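Local coordinates for putative N-acetylmuramoyl-L-alanine amidase,autolysin cwp6 (Peptoclostridium difficile, PDB 5J72), which probably acts as a zinc-dependent N-acetylmuramoyl-L-alanine amidase that cleaves peptidoglycan and is held at the cell wall by three CWB2 modules, at residues N259-A264 against Q306-A311; L247-I252 against Q284-L289; S277-E282 against K355-D360. All coordinates share one frame; numbering follows the deposited sequence.

Contact 1 of 3, residues N259-A264 against Q306-A311; sequences NKIYIA and QGLEEA
Asn259 O takes two consecutive backbone N-H groups from the 306-311 segment. Glu309 N is at 2.7 Å from Asn259 O and lies 20° off the carbonyl plane, whereas Glu310 N, in that plane, is longer at 3.2 Å from the same oxygen. One acceptor thus serves two donors just where the chain turns a corner at Glu309. Beyond the corner the register is ordinary parallel pairing: Ile261 N donates to Glu310 O at 3.1 Å, and the CA-H groups of Lys260 and Ala311 approach Glu310 O and Ile261 O.

The side chains of Lys260 and Glu310 run alongside each other on one face of the sheet. Their ion pair is long, with Lys260 NZ 4.0 Å from Glu310 OE2, and each has a stronger partner elsewhere: the lysine pairs with Asp283, and Glu310 OE2 is bonded to Tyr312 OH. At the corner, the amide of Asn259 stacks on the carboxylate of Glu309, the planes 25° apart, with Asn259 ND2 3.8 Å from Glu309 OE1. A chi1 of 57° in Asn259, which tucks CG into the gap flanked by its own N and C atoms, brings the amide over that carboxylate.

The other face is apolar. Ile261 CG1 meets Ala311 CB at 3.9 Å, and its CD1 reaches Leu308 CD1 at 4.0 Å, the two branched chains crossing at about a right angle.

These strands, 260-265 and 308-314, are the central pair of a four-stranded parallel sheet in a CWB2 module. Helix 322-329 packs on the face of Ile261 and Ala311, touching Ala311 and Ile263, while helix 270-283 lies against Tyr262 on the opposite face, and strand 287-290 flanks 260-265.

Contact 2 of 3, residues L247-I252 against Q284-L289; sequences LIAKEI and QQPIIL
Gln284 O, bonded to His256 NE2, also has a methyl group against it: Ile252 CG2 lies 3.6 Å from this oxygen. The motif behind the position is a Schellman ending of helix 270-283, in which Gln284, with positive phi, is the C-prime residue; Gln284 N reaches back to Gly281 O and Gln285 N to Ala280 O. The chain then enters edge strand 287-290 of the parallel CWB2 sheet, with helix 241-253 packed over it.

Just after the turn, Gln285 OE1 is gripped by two backbone donors, Asn259 N and Lys260 N, while its NE2 bonds to Asp257 O. Both ends of this amide are therefore tied to the loop between helix 241-253 and strand 260-265 and to the first residue of that strand, which fixes its rotation.

Apart from the oxygen of Gln284, the helix and this segment meet through apolar carbon contacts, over 199 Å² counted on both sides. Ala249 and Ile252, three residues apart and hence on the same side of the helix, both point toward segment 284-289. At the small Ala249 the backbones come close, its CA 5.4 Å from Pro286 CA, and its methyl rests on the proline ring, with Ala249 CB 3.7 Å from Pro286 CG. Ile252 approaches the same ring from the next turn: CG1 sits beside the backbone N (chi1 -68°), which carries CD1 to 4.0 Å from Pro286 CB.

Leu176 of helix 174-180 touches Ile252, and Trp302 of helix 297-306 touches Ala249, so this side of helix 241-253 also meets two other helices. Further along the strand, Ile288, bent at chi2 (-68°), places its CD1 3.9 Å from Ala249 CB.

Contact 3 of 3, residues S277-E282 against K355-D360; sequences SSKAGE and KTFYPD
The phenol of Tyr358 reaches across to helix 270-283, where its OH and Ser278 OG form a hydrogen bond of 2.9 Å in which either hydroxyl could be the donor. The first torsion of Ser278 turns OG toward the phenol, and from there it meets the tyrosine oxygen. Water 1, in the ring plane at the edge, gives the phenol a second partner, 2.7 Å from Tyr358 OH, and the same water lies 3.0 Å from Ser278 O and probably donates to it. The phenol oxygen thus has one link to the serine side chain and probably one, through water, to the serine backbone.

Lys279 packs against Phe357. CG anti to the backbone N (chi1 170°), followed by a bend at chi2 (61°), sends the aliphatic chain across the benzyl group at about a right angle: Lys279 CG lies 3.8 Å from Phe357 CB, and Lys279 CE is 3.9 Å from Phe357 CD2. The ammonium end is paired with Asp283; its links to waters 2 and 3 are weak, but both waters donate to Phe357 O, water 2 at 2.7 Å from that oxygen. Water 2 also lies over one face of the Tyr358 ring.

Glu282 is extended and runs antiparallel to the Tyr358 side chain, its carboxylate plane turned 65° from the ring and OE1 3.7 Å from Tyr358 CE1. Thr356 CG2 sits over the centre of one face of the Phe357 ring, and Tyr312 meets that ring edge-to-face.

Since helix 270-283 belongs to one CWB2 unit and the C-terminal end of helix 346-357 to the next, this is an interface between tandem CWB2 modules, partly buried and bridged by ordered water.

How the contacts relate
From the N terminus, residues 247-252 come first, then 259-264 and 277-282; their partners follow in the same order, 284-289, 306-311 and 355-360. Every pair of contacts therefore crosses, and none nests within another. Contact 2 closes a loop of 31 intervening residues, bringing helix 241-253 onto the edge strand. Contact 1 closes one of 41, pairing the two central strands. Contact 3 spans 72 and ties this CWB2 module to the next. Tyr262 joins the sheet to contact 3, touching Ala280 and Phe357, while Ile287 packs on Ala280 from the contact 2 strand. Helix 270-283 thus packs against both the sheet and the neighbouring module, which Tyr262 also touches directly.

Contact 1 of 3, residues N259-A264 against Q306-A311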
ATOM      1  N   ASN A 259      -4.046  20.085  12.130  1.00 29.06           N
ATOM      2  CA  ASN A 259      -2.702  20.591  12.415  1.00 30.85           C
ATOM      3  C   ASN A 259      -1.612  19.841  11.654  1.00 28.43           C
ATOM      4  O   ASN A 259      -0.441  20.060  11.887  1.00 27.38           O
ATOM      5  CB  ASN A 259      -2.432  20.545  13.894  1.00 33.41           C
ATOM      6  CG  ASN A 259      -2.582  19.195  14.473  1.00 44.54           C
ATOM      7  OD1 ASN A 259      -2.589  18.172  13.760  1.00 47.61           O
ATOM      8  ND2 ASN A 259      -2.799  19.112  15.772  1.00 54.09           N
ATOM      9  N   LYS A 260      -2.002  18.969  10.737  1.00 24.36           N
ATOM     10  CA  LYS A 260      -1.049  18.221   9.932  1.00 24.08           C
ATOM     11  C   LYS A 260      -1.637  18.086   8.524  1.00 23.34           C
ATOM     12  O   LYS A 260      -2.862  17.913   8.396  1.00 24.17           O
ATOM     13  CB  LYS A 260      -0.835  16.821  10.558  1.00 24.80           C
ATOM     14  CG  LYS A 260      -0.354  15.790   9.543  1.00 32.86           C
ATOM     15  CD  LYS A 260       0.393  14.583  10.257  1.00 39.18           C
ATOM     16  CE  LYS A 260      -0.185  14.168  11.567  1.00 40.98           C
ATOM     17  NZ  LYS A 260       0.380  12.823  12.018  1.00 38.35           N
ATOM     18  N   ILE A 261      -0.818  18.191   7.475  1.00 19.96           N
ATOM     19  CA  ILE A 261      -1.345  17.986   6.140  1.00 17.89           C
ATOM     20  C   ILE A 261      -0.412  17.062   5.356  1.00 23.06           C
ATOM     21  O   ILE A 261       0.785  16.990   5.605  1.00 21.66           O
ATOM     22  CB  ILE A 261      -1.550  19.306   5.345  1.00 22.59           C
ATOM     23  CG1 ILE A 261      -0.218  20.081   5.202  1.00 22.45           C
ATOM     24  CG2 ILE A 261      -2.633  20.158   6.051  1.00 21.52           C
ATOM     25  CD1 ILE A 261      -0.405  21.320   4.289  1.00 21.60           C
ATOM     26  N   TYR A 262      -1.003  16.314   4.433  1.00 18.91           N
ATOM     27  CA  TYR A 262      -0.283  15.445   3.546  1.00 19.01           C
ATOM     28  C   TYR A 262      -0.547  16.058   2.202  1.00 18.84           C
ATOM     29  O   TYR A 262      -1.675  16.068   1.753  1.00 20.60           O
ATOM     30  CB  TYR A 262      -0.859  14.003   3.593  1.00 17.33           C
ATOM     31  CG  TYR A 262      -0.584  13.342   4.937  1.00 18.09           C
ATOM     32  CD1 TYR A 262       0.629  12.710   5.190  1.00 17.28           C
ATOM     33  CD2 TYR A 262      -1.531  13.354   5.947  1.00 17.99           C
ATOM     34  CE1 TYR A 262       0.885  12.088   6.398  1.00 18.13           C
ATOM     35  CE2 TYR A 262      -1.275  12.754   7.189  1.00 18.20           C
ATOM     36  CZ  TYR A 262      -0.060  12.118   7.400  1.00 18.38           C
ATOM     37  OH  TYR A 262       0.254  11.544   8.597  1.00 22.88           O
ATOM     38  N   ILE A 263       0.515  16.559   1.515  1.00 19.18           N
ATOM     39  CA  ILE A 263       0.315  17.229   0.223  1.00 20.02           C
ATOM     40  C   ILE A 263       0.603  16.308  -0.953  1.00 21.24           C
ATOM     41  O   ILE A 263       1.590  15.529  -0.931  1.00 20.52           O
ATOM     42  CB  ILE A 263       1.294  18.435   0.192  1.00 24.40           C
ATOM     43  CG1 ILE A 263       0.890  19.450   1.273  1.00 26.46           C
ATOM     44  CG2 ILE A 263       1.266  19.073  -1.183  1.00 22.79           C
ATOM     45  CD1 ILE A 263       2.010  20.502   1.541  1.00 25.77           C
ATOM     46  N   ALA A 264      -0.214  16.374  -1.973  1.00 17.07           N
ATOM     47  CA  ALA A 264       0.042  15.634  -3.219  1.00 20.46           C
ATOM     48  C   ALA A 264      -0.290  16.601  -4.378  1.00 22.98           C
ATOM     49  O   ALA A 264      -1.052  17.577  -4.185  1.00 21.11           O
ATOM     50  CB  ALA A 264      -0.854  14.382  -3.346  1.00 22.26           C
ATOM     51  N   GLN A 306      -3.976  28.125  10.277  1.00 33.68           N
ATOM     52  CA  GLN A 306      -4.218  26.909  11.062  1.00 36.15           C
ATOM     53  C   GLN A 306      -3.152  26.597  12.074  1.00 37.26           C
ATOM     54  O   GLN A 306      -3.397  25.770  12.943  1.00 40.13           O
ATOM     55  CB  GLN A 306      -4.334  25.689  10.137  1.00 35.95           C
ATOM     56  CG  GLN A 306      -5.656  25.643   9.449  1.00 36.66           C
ATOM     57  CD  GLN A 306      -6.743  25.548  10.505  1.00 39.06           C
ATOM     58  OE1 GLN A 306      -7.591  26.411  10.584  1.00 35.88           O
ATOM     59  NE2 GLN A 306      -6.726  24.506  11.384  1.00 42.07           N
ATOM     60  N   GLY A 307      -1.972  27.230  11.996  1.00 36.99           N
ATOM     61  CA  GLY A 307      -0.906  26.870  12.925  1.00 37.62           C
ATOM     62  C   GLY A 307      -0.501  25.403  12.753  1.00 36.06           C
ATOM     63  O   GLY A 307      -0.469  24.637  13.717  1.00 35.47           O
ATOM     64  N   LEU A 308      -0.210  25.004  11.523  1.00 32.42           N
ATOM     65  CA  LEU A 308       0.186  23.613  11.249  1.00 31.75           C
ATOM     66  C   LEU A 308       1.406  23.156  12.036  1.00 32.64           C
ATOM     67  O   LEU A 308       2.409  23.902  12.166  1.00 29.07           O
ATOM     68  CB  LEU A 308       0.543  23.474   9.796  1.00 30.20           C
ATOM     69  CG  LEU A 308      -0.581  23.751   8.859  1.00 36.02           C
ATOM     70  CD1 LEU A 308      -0.048  23.745   7.428  1.00 33.07           C
ATOM     71  CD2 LEU A 308      -1.669  22.661   9.080  1.00 34.09           C
ATOM     72  N   GLU A 309       1.334  21.948  12.555  1.00 25.53           N
ATOM     73  CA  GLU A 309       2.458  21.376  13.240  1.00 25.83           C
ATOM     74  C   GLU A 309       3.331  20.619  12.256  1.00 29.69           C
ATOM     75  O   GLU A 309       4.550  20.645  12.405  1.00 31.00           O
ATOM     76  CB  GLU A 309       1.940  20.451  14.314  1.00 31.84           C
ATOM     77  CG  GLU A 309       1.194  21.299  15.342  1.00 45.66           C
ATOM     78  CD  GLU A 309       0.696  20.520  16.542  1.00 62.47           C
ATOM     79  OE1 GLU A 309       0.904  19.279  16.600  1.00 69.63           O
ATOM     80  OE2 GLU A 309       0.075  21.165  17.439  1.00 67.22           O
ATOM     81  N   GLU A 310       2.737  19.976  11.230  1.00 23.62           N
ATOM     82  CA  GLU A 310       3.521  19.123  10.333  1.00 24.16           C
ATOM     83  C   GLU A 310       2.963  19.122   8.951  1.00 22.23           C
ATOM     84  O   GLU A 310       1.759  19.211   8.815  1.00 23.46           O
ATOM     85  CB  GLU A 310       3.485  17.620  10.801  1.00 26.70           C
ATOM     86  CG  GLU A 310       4.131  17.335  12.144  1.00 34.26           C
ATOM     87  CD  GLU A 310       3.721  15.970  12.689  1.00 47.15           C
ATOM     88  OE1 GLU A 310       3.411  15.893  13.889  1.00 52.15           O
ATOM     89  OE2 GLU A 310       3.710  14.986  11.923  1.00 51.61           O
ATOM     90  N   ALA A 311       3.841  19.077   7.918  1.00 19.86           N
ATOM     91  CA  ALA A 311       3.425  18.968   6.517  1.00 19.40           C
ATOM     92  C   ALA A 311       4.293  17.876   5.888  1.00 22.24           C
ATOM     93  O   ALA A 311       5.518  17.844   6.096  1.00 23.80           O
ATOM     94  CB  ALA A 311       3.620  20.271   5.773  1.00 21.78           C
TER

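Contact 2 of 3, residues L247-I252 against Q284-L289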
ATOM      1  N   LEU A 247     -11.933  22.487   0.840  1.00 20.19           N
ATOM      2  CA  LEU A 247     -13.267  22.477   1.508  1.00 22.00           C
ATOM      3  C   LEU A 247     -13.410  21.238   2.422  1.00 20.52           C
ATOM      4  O   LEU A 247     -14.016  21.314   3.489  1.00 18.34           O
ATOM      5  CB  LEU A 247     -14.336  22.473   0.415  1.00 25.18           C
ATOM      6  CG  LEU A 247     -14.385  23.858  -0.354  1.00 28.09           C
ATOM      7  CD1 LEU A 247     -15.251  23.683  -1.635  1.00 30.45           C
ATOM      8  CD2 LEU A 247     -14.916  24.933   0.636  1.00 29.87           C
ATOM      9  N   ILE A 248     -12.799  20.112   2.017  1.00 20.62           N
ATOM     10  CA  ILE A 248     -12.834  18.911   2.880  1.00 18.04           C
ATOM     11  C   ILE A 248     -12.027  19.179   4.136  1.00 20.74           C
ATOM     12  O   ILE A 248     -12.430  18.847   5.248  1.00 20.69           O
ATOM     13  CB  ILE A 248     -12.250  17.760   2.073  1.00 20.73           C
ATOM     14  CG1 ILE A 248     -13.291  17.329   0.991  1.00 23.45           C
ATOM     15  CG2 ILE A 248     -11.873  16.601   3.029  1.00 20.00           C
ATOM     16  CD1 ILE A 248     -12.744  16.285  -0.004  1.00 23.46           C
ATOM     17  N   ALA A 249     -10.867  19.830   3.960  1.00 21.01           N
ATOM     18  CA  ALA A 249     -10.056  20.141   5.134  1.00 19.91           C
ATOM     19  C   ALA A 249     -10.836  21.067   6.106  1.00 21.14           C
ATOM     20  O   ALA A 249     -10.728  20.907   7.331  1.00 20.77           O
ATOM     21  CB  ALA A 249      -8.716  20.797   4.696  1.00 20.33           C
ATOM     22  N   LYS A 250     -11.573  22.064   5.573  1.00 22.26           N
ATOM     23  CA  LYS A 250     -12.341  22.937   6.486  1.00 21.11           C
ATOM     24  C   LYS A 250     -13.458  22.152   7.180  1.00 20.89           C
ATOM     25  O   LYS A 250     -13.815  22.436   8.337  1.00 24.04           O
ATOM     26  CB  LYS A 250     -12.988  24.096   5.672  1.00 23.78           C
ATOM     27  CG  LYS A 250     -11.906  25.073   5.152  1.00 26.31           C
ATOM     28  CD  LYS A 250     -12.596  26.141   4.208  1.00 28.80           C
ATOM     29  CE  LYS A 250     -11.594  27.139   3.676  1.00 37.19           C
ATOM     30  NZ  LYS A 250     -12.276  28.305   3.047  1.00 46.88           N
ATOM     31  N   GLU A 251     -14.012  21.157   6.465  1.00 21.60           N
ATOM     32  CA  GLU A 251     -15.063  20.345   7.092  1.00 22.45           C
ATOM     33  C   GLU A 251     -14.452  19.515   8.243  1.00 22.55           C
ATOM     34  O   GLU A 251     -15.012  19.443   9.333  1.00 21.71           O
ATOM     35  CB  GLU A 251     -15.731  19.465   6.037  1.00 23.55           C
ATOM     36  CG  GLU A 251     -16.726  18.488   6.690  1.00 32.47           C
ATOM     37  CD  GLU A 251     -18.131  19.092   7.016  1.00 44.39           C
ATOM     38  OE1 GLU A 251     -18.363  20.289   6.730  1.00 35.24           O
ATOM     39  OE2 GLU A 251     -18.998  18.325   7.549  1.00 45.65           O
ATOM     40  N   ILE A 252     -13.249  18.908   8.012  1.00 21.19           N
ATOM     41  CA  ILE A 252     -12.643  18.153   9.099  1.00 18.91           C
ATOM     42  C   ILE A 252     -12.385  19.085  10.311  1.00 19.45           C
ATOM     43  O   ILE A 252     -12.585  18.694  11.464  1.00 20.71           O
ATOM     44  CB  ILE A 252     -11.296  17.506   8.585  1.00 17.66           C
ATOM     45  CG1 ILE A 252     -11.613  16.407   7.523  1.00 20.02           C
ATOM     46  CG2 ILE A 252     -10.514  16.901   9.780  1.00 19.86           C
ATOM     47  CD1 ILE A 252     -10.353  15.939   6.675  1.00 21.03           C
ATOM     48  N   GLN A 284      -6.972  11.184  10.528  1.00 17.24           N
ATOM     49  CA  GLN A 284      -8.095  12.141  10.347  1.00 21.56           C
ATOM     50  C   GLN A 284      -7.532  13.518  10.114  1.00 22.21           C
ATOM     51  O   GLN A 284      -8.002  14.510  10.717  1.00 20.74           O
ATOM     52  CB  GLN A 284      -9.056  12.145  11.578  1.00 18.41           C
ATOM     53  CG  GLN A 284      -9.586  10.732  11.773  1.00 20.01           C
ATOM     54  CD  GLN A 284     -10.605  10.635  12.911  1.00 26.83           C
ATOM     55  OE1 GLN A 284     -11.213  11.613  13.307  1.00 27.56           O
ATOM     56  NE2 GLN A 284     -10.815   9.425  13.420  1.00 27.58           N
ATOM     57  N   GLN A 285      -6.513  13.599   9.259  1.00 18.46           N
ATOM     58  CA  GLN A 285      -5.919  14.918   8.924  1.00 19.24           C
ATOM     59  C   GLN A 285      -6.000  14.948   7.419  1.00 19.75           C
ATOM     60  O   GLN A 285      -5.889  13.927   6.704  1.00 20.77           O
ATOM     61  CB  GLN A 285      -4.511  15.089   9.520  1.00 18.83           C
ATOM     62  CG  GLN A 285      -4.570  15.116  11.046  1.00 24.54           C
ATOM     63  CD  GLN A 285      -5.074  16.451  11.591  1.00 23.87           C
ATOM     64  OE1 GLN A 285      -4.762  17.534  11.082  1.00 24.28           O
ATOM     65  NE2 GLN A 285      -5.902  16.384  12.615  1.00 24.71           N
ATOM     66  N   PRO A 286      -6.217  16.133   6.845  1.00 19.73           N
ATOM     67  CA  PRO A 286      -6.375  16.177   5.393  1.00 17.79           C
ATOM     68  C   PRO A 286      -5.234  15.988   4.409  1.00 20.73           C
ATOM     69  O   PRO A 286      -4.070  16.233   4.688  1.00 18.72           O
ATOM     70  CB  PRO A 286      -6.988  17.561   5.164  1.00 22.25           C
ATOM     71  CG  PRO A 286      -6.490  18.401   6.317  1.00 22.62           C
ATOM     72  CD  PRO A 286      -6.089  17.475   7.454  1.00 20.41           C
ATOM     73  N   ILE A 287      -5.656  15.563   3.226  1.00 16.86           N
ATOM     74  CA  ILE A 287      -4.774  15.503   2.054  1.00 19.16           C
ATOM     75  C   ILE A 287      -5.055  16.836   1.325  1.00 22.23           C
ATOM     76  O   ILE A 287      -6.211  17.153   1.000  1.00 20.38           O
ATOM     77  CB  ILE A 287      -5.121  14.328   1.115  1.00 19.01           C
ATOM     78  CG1 ILE A 287      -4.822  12.963   1.823  1.00 18.17           C
ATOM     79  CG2 ILE A 287      -4.288  14.466  -0.199  1.00 20.39           C
ATOM     80  CD1 ILE A 287      -5.500  11.788   0.995  1.00 19.56           C
ATOM     81  N   ILE A 288      -3.999  17.634   1.130  1.00 20.82           N
ATOM     82  CA  ILE A 288      -4.150  18.939   0.501  1.00 22.20           C
ATOM     83  C   ILE A 288      -3.587  18.788  -0.873  1.00 23.74           C
ATOM     84  O   ILE A 288      -2.434  18.367  -1.042  1.00 22.89           O
ATOM     85  CB  ILE A 288      -3.373  19.979   1.327  1.00 22.02           C
ATOM     86  CG1 ILE A 288      -4.062  20.234   2.709  1.00 23.48           C
ATOM     87  CG2 ILE A 288      -3.257  21.299   0.496  1.00 23.29           C
ATOM     88  CD1 ILE A 288      -5.455  20.951   2.616  1.00 20.87           C
ATOM     89  N   LEU A 289      -4.384  19.087  -1.882  1.00 24.98           N
ATOM     90  CA  LEU A 289      -3.891  18.970  -3.231  1.00 22.05           C
ATOM     91  C   LEU A 289      -3.253  20.311  -3.722  1.00 24.71           C
ATOM     92  O   LEU A 289      -3.810  21.388  -3.525  1.00 27.60           O
ATOM     93  CB  LEU A 289      -5.021  18.527  -4.165  1.00 22.02           C
ATOM     94  CG  LEU A 289      -5.588  17.154  -3.785  1.00 24.10           C
ATOM     95  CD1 LEU A 289      -6.697  16.756  -4.835  1.00 26.68           C
ATOM     96  CD2 LEU A 289      -4.435  16.080  -3.812  1.00 24.52           C
TER

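Contact 3 of 3, residues S277-E282 against K355-D360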
ATOM      1  N   SER A 277      -3.642   7.957   1.462  1.00 18.03           N
ATOM      2  CA  SER A 277      -5.049   7.996   1.911  1.00 20.14           C
ATOM      3  C   SER A 277      -5.307   7.221   3.207  1.00 21.81           C
ATOM      4  O   SER A 277      -5.991   7.719   4.124  1.00 18.91           O
ATOM      5  CB  SER A 277      -5.938   7.354   0.811  1.00 21.00           C
ATOM      6  OG  SER A 277      -6.356   8.416  -0.002  1.00 36.11           O
ATOM      7  N   SER A 278      -4.766   6.000   3.318  1.00 20.26           N
ATOM      8  CA  SER A 278      -5.087   5.250   4.526  1.00 19.08           C
ATOM      9  C   SER A 278      -4.436   5.897   5.711  1.00 19.04           C
ATOM     10  O   SER A 278      -5.004   5.845   6.806  1.00 19.59           O
ATOM     11  CB  SER A 278      -4.680   3.758   4.418  1.00 19.36           C
ATOM     12  OG  SER A 278      -3.263   3.611   4.309  1.00 19.05           O
ATOM     13  N   LYS A 279      -3.302   6.525   5.514  1.00 16.80           N
ATOM     14  CA  LYS A 279      -2.609   7.082   6.662  1.00 15.06           C
ATOM     15  C   LYS A 279      -3.283   8.434   7.071  1.00 18.01           C
ATOM     16  O   LYS A 279      -3.532   8.689   8.266  1.00 17.84           O
ATOM     17  CB  LYS A 279      -1.138   7.288   6.258  1.00 17.79           C
ATOM     18  CG  LYS A 279      -0.365   8.100   7.315  1.00 16.15           C
ATOM     19  CD  LYS A 279      -0.359   7.371   8.694  1.00 21.37           C
ATOM     20  CE  LYS A 279       0.582   8.100   9.659  1.00 28.12           C
ATOM     21  NZ  LYS A 279       0.236   7.859  11.082  1.00 33.14           N
ATOM     22  N   ALA A 280      -3.551   9.272   6.081  1.00 16.39           N
ATOM     23  CA  ALA A 280      -4.267  10.534   6.330  1.00 14.67           C
ATOM     24  C   ALA A 280      -5.641  10.167   7.022  1.00 18.53           C
ATOM     25  O   ALA A 280      -6.130  10.878   7.891  1.00 18.11           O
ATOM     26  CB  ALA A 280      -4.553  11.227   4.969  1.00 14.81           C
ATOM     27  N   GLY A 281      -6.268   9.024   6.571  1.00 16.70           N
ATOM     28  CA  GLY A 281      -7.549   8.612   7.167  1.00 18.87           C
ATOM     29  C   GLY A 281      -7.387   8.192   8.610  1.00 18.99           C
ATOM     30  O   GLY A 281      -8.210   8.554   9.458  1.00 17.95           O
ATOM     31  N   GLU A 282      -6.373   7.418   8.910  1.00 16.24           N
ATOM     32  CA  GLU A 282      -6.152   6.977  10.306  1.00 18.61           C
ATOM     33  C   GLU A 282      -5.880   8.197  11.212  1.00 20.74           C
ATOM     34  O   GLU A 282      -6.375   8.244  12.325  1.00 19.34           O
ATOM     35  CB  GLU A 282      -4.892   6.039  10.364  1.00 19.85           C
ATOM     36  CG  GLU A 282      -4.541   5.663  11.772  1.00 29.08           C
ATOM     37  CD  GLU A 282      -3.258   4.801  11.845  1.00 37.67           C
ATOM     38  OE1 GLU A 282      -3.011   4.021  10.915  1.00 35.32           O
ATOM     39  OE2 GLU A 282      -2.535   4.903  12.868  1.00 44.15           O
ATOM     40  N   LYS A 355       6.573   1.825   4.341  1.00 17.87           N
ATOM     41  CA  LYS A 355       7.768   1.800   5.182  1.00 22.10           C
ATOM     42  C   LYS A 355       7.863   2.985   6.115  1.00 24.55           C
ATOM     43  O   LYS A 355       8.241   2.829   7.284  1.00 23.22           O
ATOM     44  CB  LYS A 355       9.013   1.724   4.228  1.00 25.50           C
ATOM     45  CG  LYS A 355      10.337   1.978   4.925  1.00 30.25           C
ATOM     46  CD  LYS A 355      11.424   2.349   3.830  1.00 42.66           C
ATOM     47  CE  LYS A 355      11.176   3.754   3.314  1.00 60.88           C
ATOM     48  NZ  LYS A 355      12.150   4.160   2.256  1.00 70.34           N
ATOM     49  N   THR A 356       7.499   4.168   5.646  1.00 20.06           N
ATOM     50  CA  THR A 356       7.641   5.356   6.476  1.00 18.42           C
ATOM     51  C   THR A 356       6.544   5.580   7.491  1.00 22.33           C
ATOM     52  O   THR A 356       6.839   5.932   8.644  1.00 21.74           O
ATOM     53  CB  THR A 356       7.605   6.552   5.520  1.00 21.78           C
ATOM     54  OG1 THR A 356       8.709   6.416   4.609  1.00 23.30           O
ATOM     55  CG2 THR A 356       7.681   7.929   6.241  1.00 22.57           C
ATOM     56  N   PHE A 357       5.302   5.397   7.083  1.00 19.88           N
ATOM     57  CA  PHE A 357       4.136   5.710   7.962  1.00 21.20           C
ATOM     58  C   PHE A 357       3.563   4.538   8.700  1.00 19.13           C
ATOM     59  O   PHE A 357       2.697   4.759   9.565  1.00 19.08           O
ATOM     60  CB  PHE A 357       3.029   6.389   7.088  1.00 18.16           C
ATOM     61  CG  PHE A 357       3.524   7.739   6.572  1.00 18.51           C
ATOM     62  CD1 PHE A 357       3.807   7.926   5.247  1.00 19.86           C
ATOM     63  CD2 PHE A 357       3.718   8.810   7.437  1.00 21.91           C
ATOM     64  CE1 PHE A 357       4.268   9.149   4.767  1.00 23.23           C
ATOM     65  CE2 PHE A 357       4.186  10.044   6.959  1.00 20.73           C
ATOM     66  CZ  PHE A 357       4.450  10.198   5.634  1.00 19.45           C
ATOM     67  N   TYR A 358       3.990   3.293   8.407  1.00 18.59           N
ATOM     68  CA  TYR A 358       3.532   2.102   9.129  1.00 19.12           C
ATOM     69  C   TYR A 358       4.873   1.336   9.521  1.00 21.25           C
ATOM     70  O   TYR A 358       5.114   0.221   9.053  1.00 20.46           O
ATOM     71  CB  TYR A 358       2.664   1.179   8.218  1.00 20.58           C
ATOM     72  CG  TYR A 358       1.357   1.862   7.870  1.00 22.26           C
ATOM     73  CD1 TYR A 358       0.219   1.677   8.658  1.00 21.53           C
ATOM     74  CD2 TYR A 358       1.275   2.757   6.796  1.00 16.76           C
ATOM     75  CE1 TYR A 358      -0.966   2.360   8.379  1.00 18.01           C
ATOM     76  CE2 TYR A 358       0.094   3.444   6.514  1.00 16.01           C
ATOM     77  CZ  TYR A 358      -1.023   3.232   7.301  1.00 18.02           C
ATOM     78  OH  TYR A 358      -2.200   3.845   6.948  1.00 20.23           O
ATOM     79  N   PRO A 359       5.697   1.940  10.360  1.00 23.17           N
ATOM     80  CA  PRO A 359       6.973   1.394  10.809  1.00 26.58           C
ATOM     81  C   PRO A 359       6.889   0.115  11.625  1.00 29.73           C
ATOM     82  O   PRO A 359       7.861  -0.624  11.662  1.00 30.23           O
ATOM     83  CB  PRO A 359       7.571   2.551  11.612  1.00 27.05           C
ATOM     84  CG  PRO A 359       6.419   3.223  12.171  1.00 28.01           C
ATOM     85  CD  PRO A 359       5.423   3.219  11.039  1.00 25.58           C
ATOM     86  N   ASP A 360       5.774  -0.149  12.296  1.00 27.66           N
ATOM     87  CA  ASP A 360       5.704  -1.357  13.094  1.00 27.13           C
ATOM     88  C   ASP A 360       5.985  -2.608  12.277  1.00 29.17           C
ATOM     89  O   ASP A 360       5.557  -2.723  11.129  1.00 29.24           O
ATOM     90  CB  ASP A 360       4.309  -1.493  13.714  1.00 32.36           C
ATOM     91  CG  ASP A 360       3.956  -0.466  14.787  1.00 39.32           C
ATOM     92  OD1 ASP A 360       4.827   0.320  15.164  1.00 40.58           O
ATOM     93  OD2 ASP A 360       2.794  -0.455  15.235  1.00 42.19           O
TER
HETATM   94  O   HOH W   1      -4.413   3.358   8.358  1.00 21.47           O
HETATM   95  O   HOH W   2       0.500   4.517  11.063  1.00 33.97           O
HETATM   96  O   HOH W   3       3.307   6.644  11.622  1.00 45.79           O